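PDB 6OK1: lipid-transfer protein from Thermomonospora curvata, which is of unknown function but belongs to the thiolase superfamily, among its lipid-transfer proteins. Local coordinates for residues G171-V176 and L300-L305; M154-Y159 and V206-L211. All blocks are in the same frame, centred on the assembly; numbering follows the deposited sequence.

Contact 1 of 2, residues G171-V176 and L300-L305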
loop_
_atom_site.group_PDB
_atom_site.type_symbol
_atom_site.label_atom_id
_atom_site.label_comp_id
_atom_site.label_asym_id
_atom_site.label_seq_id
_atom_site.Cartn_x
_atom_site.Cartn_y
_atom_site.Cartn_z
ATOM N N GLY A 171 18.765 -28.332 5.654
ATOM C CA GLY A 171 18.528 -29.180 4.503
ATOM C C GLY A 171 17.328 -30.091 4.663
ATOM O O GLY A 171 16.629 -30.383 3.684
ATOM N N ARG A 172 17.058 -30.548 5.888
ATOM C CA ARG A 172 15.897 -31.414 6.078
ATOM C C ARG A 172 14.613 -30.708 5.706
ATOM O O ARG A 172 13.651 -31.359 5.285
ATOM C CB ARG A 172 15.849 -31.936 7.514
ATOM C CG ARG A 172 16.622 -33.216 7.638
ATOM C CD ARG A 172 16.564 -33.840 9.030
ATOM N NE ARG A 172 17.616 -33.286 9.860
ATOM C CZ ARG A 172 18.868 -33.716 9.864
ATOM N NH1 ARG A 172 19.234 -34.730 9.100
ATOM N NH2 ARG A 172 19.767 -33.119 10.623
ATOM N N VAL A 173 14.569 -29.383 5.880
ATOM C CA VAL A 173 13.413 -28.609 5.455
ATOM C C VAL A 173 13.289 -28.659 3.949
ATOM O O VAL A 173 12.192 -28.827 3.398
ATOM C CB VAL A 173 13.527 -27.154 5.942
ATOM C CG1 VAL A 173 12.385 -26.319 5.378
ATOM C CG2 VAL A 173 13.516 -27.093 7.427
ATOM N N ALA A 174 14.410 -28.473 3.261
ATOM C CA ALA A 174 14.405 -28.524 1.805
ATOM C C ALA A 174 13.955 -29.894 1.317
ATOM O O ALA A 174 13.154 -29.994 0.382
ATOM C CB ALA A 174 15.796 -28.186 1.267
ATOM N N VAL A 175 14.446 -30.955 1.957
ATOM C CA VAL A 175 14.115 -32.311 1.516
ATOM C C VAL A 175 12.624 -32.578 1.671
ATOM O O VAL A 175 11.973 -33.117 0.761
ATOM C CB VAL A 175 14.959 -33.343 2.289
ATOM C CG1 VAL A 175 14.519 -34.758 1.950
ATOM C CG2 VAL A 175 16.451 -33.160 1.978
ATOM N N VAL A 176 12.045 -32.217 2.824
ATOM C CA VAL A 176 10.615 -32.490 3.002
ATOM C C VAL A 176 9.780 -31.615 2.071
ATOM O O VAL A 176 8.808 -32.085 1.467
ATOM C CB VAL A 176 10.196 -32.351 4.482
ATOM C CG1 VAL A 176 10.108 -30.899 4.908
ATOM C CG2 VAL A 176 8.842 -33.057 4.730
ATOM N N LEU A 300 14.679 -20.023 8.378
ATOM C CA LEU A 300 13.751 -19.404 9.308
ATOM C C LEU A 300 12.528 -20.267 9.561
ATOM O O LEU A 300 11.677 -19.887 10.361
ATOM C CB LEU A 300 13.326 -18.018 8.804
ATOM C CG LEU A 300 14.488 -17.020 8.642
ATOM C CD1 LEU A 300 14.023 -15.643 8.154
ATOM C CD2 LEU A 300 15.259 -16.861 9.929
ATOM N N VAL A 301 12.435 -21.430 8.920
ATOM C CA VAL A 301 11.384 -22.368 9.307
ATOM C C VAL A 301 11.599 -22.843 10.730
ATOM O O VAL A 301 10.629 -23.093 11.457
ATOM C CB VAL A 301 11.328 -23.535 8.310
ATOM C CG1 VAL A 301 10.367 -24.642 8.808
ATOM C CG2 VAL A 301 10.872 -23.030 6.944
ATOM N N LEU A 302 12.867 -22.977 11.167
ATOM C CA LEU A 302 13.138 -23.523 12.481
ATOM C C LEU A 302 12.642 -22.585 13.590
ATOM O O LEU A 302 11.878 -23.028 14.441
ATOM C CB LEU A 302 14.625 -23.868 12.627
ATOM C CG LEU A 302 15.045 -25.239 12.077
ATOM C CD1 LEU A 302 14.971 -25.267 10.560
ATOM C CD2 LEU A 302 16.465 -25.607 12.486
ATOM N N PRO A 303 13.043 -21.311 13.601
ATOM C CA PRO A 303 12.480 -20.430 14.646
ATOM C C PRO A 303 10.976 -20.233 14.528
ATOM O O PRO A 303 10.329 -19.963 15.545
ATOM C CB PRO A 303 13.260 -19.118 14.455
ATOM C CG PRO A 303 13.836 -19.198 13.036
ATOM C CD PRO A 303 14.115 -20.666 12.843
ATOM N N GLN A 304 10.387 -20.374 13.336
ATOM C CA GLN A 304 8.937 -20.306 13.239
ATOM C C GLN A 304 8.290 -21.380 14.102
ATOM O O GLN A 304 7.332 -21.111 14.833
ATOM C CB GLN A 304 8.482 -20.468 11.800
ATOM C CG GLN A 304 8.636 -19.231 10.954
ATOM C CD GLN A 304 8.025 -19.465 9.611
ATOM O OE1 GLN A 304 6.798 -19.453 9.459
ATOM N NE2 GLN A 304 8.866 -19.760 8.640
ATOM N N LEU A 305 8.804 -22.608 14.031
ATOM C CA LEU A 305 8.229 -23.683 14.843
ATOM C C LEU A 305 8.301 -23.350 16.325
ATOM O O LEU A 305 7.377 -23.649 17.103
ATOM C CB LEU A 305 8.953 -25.000 14.540
ATOM C CG LEU A 305 8.685 -25.593 13.150
ATOM C CD1 LEU A 305 9.777 -26.589 12.767
ATOM C CD2 LEU A 305 7.284 -26.248 13.108
#
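Val173 packs its two methyls over neighbouring side chains of 300-305, one on Val301 and the other on Leu302. CG1 lies anti to the backbone N (chi1 174°) and meets CG2 of Val301 tip to tip at 3.9 Å, the two valines reaching toward each other between helices whose nearest CA atoms, those of Val173 and Val301, stand 7.6 Å apart. The other branch of Val173, CG2, has CD1 of Leu302 3.9 Å away; Leu302 leaves its helix to one side, and only its end comes in, at a slant to Val173. The contact joins the two halves of the thiolase fold: helix 167-182 belongs to the N-terminal half, helix 301-307 to the C-terminal one. Ile320 of helix 316-321 touches both Val173 and Leu302, adding a third helix to this buried apolar patch. At the start of helix 301-307, Leu300 O accepts two rather long bonds from Gln304, whose backbone N and side-chain NE2 come from opposite faces of the carbonyl plane. NE2 is 3.3 Å from Leu300 O and lies well above that plane; it is also hydrogen-bonded to Tyr294 O, while Gln304 OE1 is hydrogen-bonded to Thr375 OG1.

Contact 2 of 2, residues M154-Y159 and V206-L211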
loop_
_atom_site.group_PDB
_atom_site.type_symbol
_atom_site.label_atom_id
_atom_site.label_comp_id
_atom_site.label_asym_id
_atom_site.label_seq_id
_atom_site.Cartn_x
_atom_site.Cartn_y
_atom_site.Cartn_z
ATOM N N MET A 154 22.381 -13.880 7.699
ATOM C CA MET A 154 22.888 -13.250 8.908
ATOM C C MET A 154 22.183 -13.773 10.154
ATOM O O MET A 154 22.827 -14.011 11.196
ATOM C CB MET A 154 22.746 -11.730 8.796
ATOM C CG MET A 154 23.549 -10.971 9.843
ATOM S SD MET A 154 25.319 -11.035 9.599
ATOM C CE MET A 154 25.495 -9.817 8.295
ATOM N N PHE A 155 20.872 -14.008 10.063
ATOM C CA PHE A 155 20.137 -14.637 11.155
ATOM C C PHE A 155 20.523 -16.103 11.314
ATOM O O PHE A 155 20.719 -16.596 12.432
ATOM C CB PHE A 155 18.629 -14.568 10.906
ATOM C CG PHE A 155 18.061 -13.182 10.904
ATOM C CD1 PHE A 155 18.130 -12.379 12.052
ATOM C CD2 PHE A 155 17.404 -12.687 9.789
ATOM C CE1 PHE A 155 17.590 -11.114 12.057
ATOM C CE2 PHE A 155 16.830 -11.415 9.803
ATOM C CZ PHE A 155 16.928 -10.638 10.944
ATOM N N ALA A 156 20.560 -16.833 10.204
ATOM C CA ALA A 156 20.797 -18.274 10.276
ATOM C C ALA A 156 22.133 -18.588 10.950
ATOM O O ALA A 156 22.230 -19.519 11.764
ATOM C CB ALA A 156 20.747 -18.852 8.862
ATOM N N ARG A 157 23.172 -17.816 10.640
ATOM C CA ARG A 157 24.483 -18.087 11.226
ATOM C C ARG A 157 24.439 -17.945 12.733
ATOM O O ARG A 157 25.085 -18.710 13.453
ATOM C CB ARG A 157 25.544 -17.145 10.655
ATOM C CG ARG A 157 26.961 -17.385 11.199
ATOM C CD ARG A 157 27.527 -18.760 10.749
ATOM N NE ARG A 157 28.823 -19.088 11.357
ATOM C CZ ARG A 157 28.999 -19.583 12.585
ATOM N NH1 ARG A 157 27.963 -19.819 13.394
ATOM N NH2 ARG A 157 30.238 -19.841 13.019
ATOM N N ARG A 158 23.706 -16.948 13.231
ATOM C CA ARG A 158 23.603 -16.762 14.675
ATOM C C ARG A 158 22.751 -17.854 15.316
ATOM O O ARG A 158 23.033 -18.301 16.439
ATOM C CB ARG A 158 23.034 -15.375 14.978
ATOM C CG ARG A 158 22.999 -15.051 16.489
ATOM C CD ARG A 158 24.381 -14.717 17.038
ATOM N NE ARG A 158 24.343 -14.702 18.509
ATOM C CZ ARG A 158 25.335 -14.275 19.279
ATOM N NH1 ARG A 158 26.447 -13.787 18.740
ATOM N NH2 ARG A 158 25.207 -14.323 20.607
ATOM N N TYR A 159 21.713 -18.310 14.618
ATOM C CA TYR A 159 20.895 -19.406 15.139
ATOM C C TYR A 159 21.726 -20.687 15.266
ATOM O O TYR A 159 21.607 -21.430 16.258
ATOM C CB TYR A 159 19.686 -19.607 14.224
ATOM C CG TYR A 159 18.728 -20.690 14.678
ATOM C CD1 TYR A 159 18.955 -22.009 14.348
ATOM C CD2 TYR A 159 17.598 -20.387 15.412
ATOM C CE1 TYR A 159 18.101 -23.007 14.766
ATOM C CE2 TYR A 159 16.733 -21.384 15.840
ATOM C CZ TYR A 159 16.997 -22.697 15.513
ATOM O OH TYR A 159 16.158 -23.733 15.900
ATOM N N VAL A 206 25.312 -17.993 -0.036
ATOM C CA VAL A 206 25.876 -17.181 1.039
ATOM C C VAL A 206 25.837 -18.031 2.298
ATOM O O VAL A 206 24.755 -18.438 2.742
ATOM C CB VAL A 206 25.110 -15.856 1.231
ATOM C CG1 VAL A 206 23.586 -16.058 1.232
ATOM C CG2 VAL A 206 25.555 -15.152 2.513
ATOM N N GLU A 207 27.010 -18.349 2.843
ATOM C CA GLU A 207 27.037 -19.239 3.986
ATOM C C GLU A 207 26.166 -18.641 5.082
ATOM O O GLU A 207 26.279 -17.438 5.361
ATOM C CB GLU A 207 28.458 -19.447 4.515
ATOM C CG GLU A 207 29.397 -20.095 3.490
ATOM C CD GLU A 207 30.783 -20.383 4.071
ATOM O OE1 GLU A 207 30.862 -20.896 5.204
ATOM O OE2 GLU A 207 31.786 -20.056 3.419
ATOM N N PRO A 208 25.323 -19.440 5.752
ATOM C CA PRO A 208 25.245 -20.916 5.691
ATOM C C PRO A 208 24.185 -21.486 4.751
ATOM O O PRO A 208 23.673 -22.581 5.011
ATOM C CB PRO A 208 24.906 -21.277 7.130
ATOM C CG PRO A 208 23.973 -20.149 7.544
ATOM C CD PRO A 208 24.584 -18.920 6.922
ATOM N N LEU A 209 23.832 -20.756 3.700
ATOM C CA LEU A 209 22.773 -21.169 2.775
ATOM C C LEU A 209 23.371 -21.740 1.491
ATOM O O LEU A 209 24.123 -21.055 0.786
ATOM C CB LEU A 209 21.851 -19.996 2.428
ATOM C CG LEU A 209 20.794 -19.626 3.467
ATOM C CD1 LEU A 209 21.395 -19.233 4.787
ATOM C CD2 LEU A 209 19.934 -18.499 2.931
ATOM N N HIS A 210 22.973 -22.969 1.166
ATOM C CA HIS A 210 23.231 -23.602 -0.115
ATOM C C HIS A 210 22.221 -23.115 -1.153
ATOM O O HIS A 210 21.162 -22.581 -0.829
ATOM C CB HIS A 210 23.098 -25.124 0.008
ATOM C CG HIS A 210 24.136 -25.781 0.870
ATOM N ND1 HIS A 210 25.260 -26.373 0.341
ATOM C CD2 HIS A 210 24.198 -25.989 2.207
ATOM C CE1 HIS A 210 25.985 -26.895 1.316
ATOM N NE2 HIS A 210 25.374 -26.656 2.464
ATOM N N LEU A 211 22.507 -23.419 -2.413
ATOM C CA LEU A 211 21.531 -23.164 -3.472
ATOM C C LEU A 211 20.172 -23.779 -3.146
ATOM O O LEU A 211 19.133 -23.135 -3.320
ATOM C CB LEU A 211 22.078 -23.715 -4.780
ATOM C CG LEU A 211 21.153 -23.598 -5.977
ATOM C CD1 LEU A 211 20.761 -22.161 -6.225
ATOM C CD2 LEU A 211 21.870 -24.155 -7.170
#
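Pro208 lays its ring against Ala156 and Arg157 on helix 148-163. Its CB points at the helix; CG, the next atom, makes the closest approach, 3.7 Å from CB of Ala156, and also sits 4.0 Å from the backbone N of Arg157. CD closes the ring beside Arg157, with CB of that residue 4.2 Å from it. Leu209 comes in next to the proline: its CB leaves to one side of the helix, but with CG beside its own backbone N (chi1 -79°) the end of the chain swings back, and CD1 reaches 4.1 Å from CB of Ala156. One small methyl thus receives both the proline ring and the leucine tip. The peptide bond before Pro208 is cis, and residues 206-209 form a type VIa beta turn with the proline in its third position, leading into the short strand 209-210. Leu209 N closes the turn by donating to Val206 O at 2.7 Å. Both pieces belong to the N-terminal half of the thiolase fold, and the cis-proline turn lies against the flank of the helix close to a subunit boundary. Val206 and Glu207 pair with an antiparallel strand of another protein chain, so the sheet continues across the interface. Arg157 touches the proline with its CB and backbone N; its chain then heads on to that interface, where NE is hydrogen-bonded to an aromatic side chain of the other chain, and Glu207 OE2 bonds to a polar side chain there. Pro299 also touches Ala156, and Met160, one helical turn further along from Ala156, packs against Pro208.

In the fold
Helix 148-163 connects the two sites: it carries one side of contact 2, and Tyr159 and Phe155 on it pack against Leu302, Pro303 and Leu300 of contact 1. The centres are about 13 Å apart, and along the chain their segments alternate. Both contacts are buried, but contact 2 lies farther out, about 21 Å from the chain centre against about 14 Å for contact 1, and beside an interface; Arg157 is its one partly exposed member. No other protein chain of the assembly touches the segments of contact 1. Both meet through apolar atoms: contact 1 sets branched side chains of two helices together across the two thiolase halves, whereas contact 2 lays a cis-proline turn on a helix within one half.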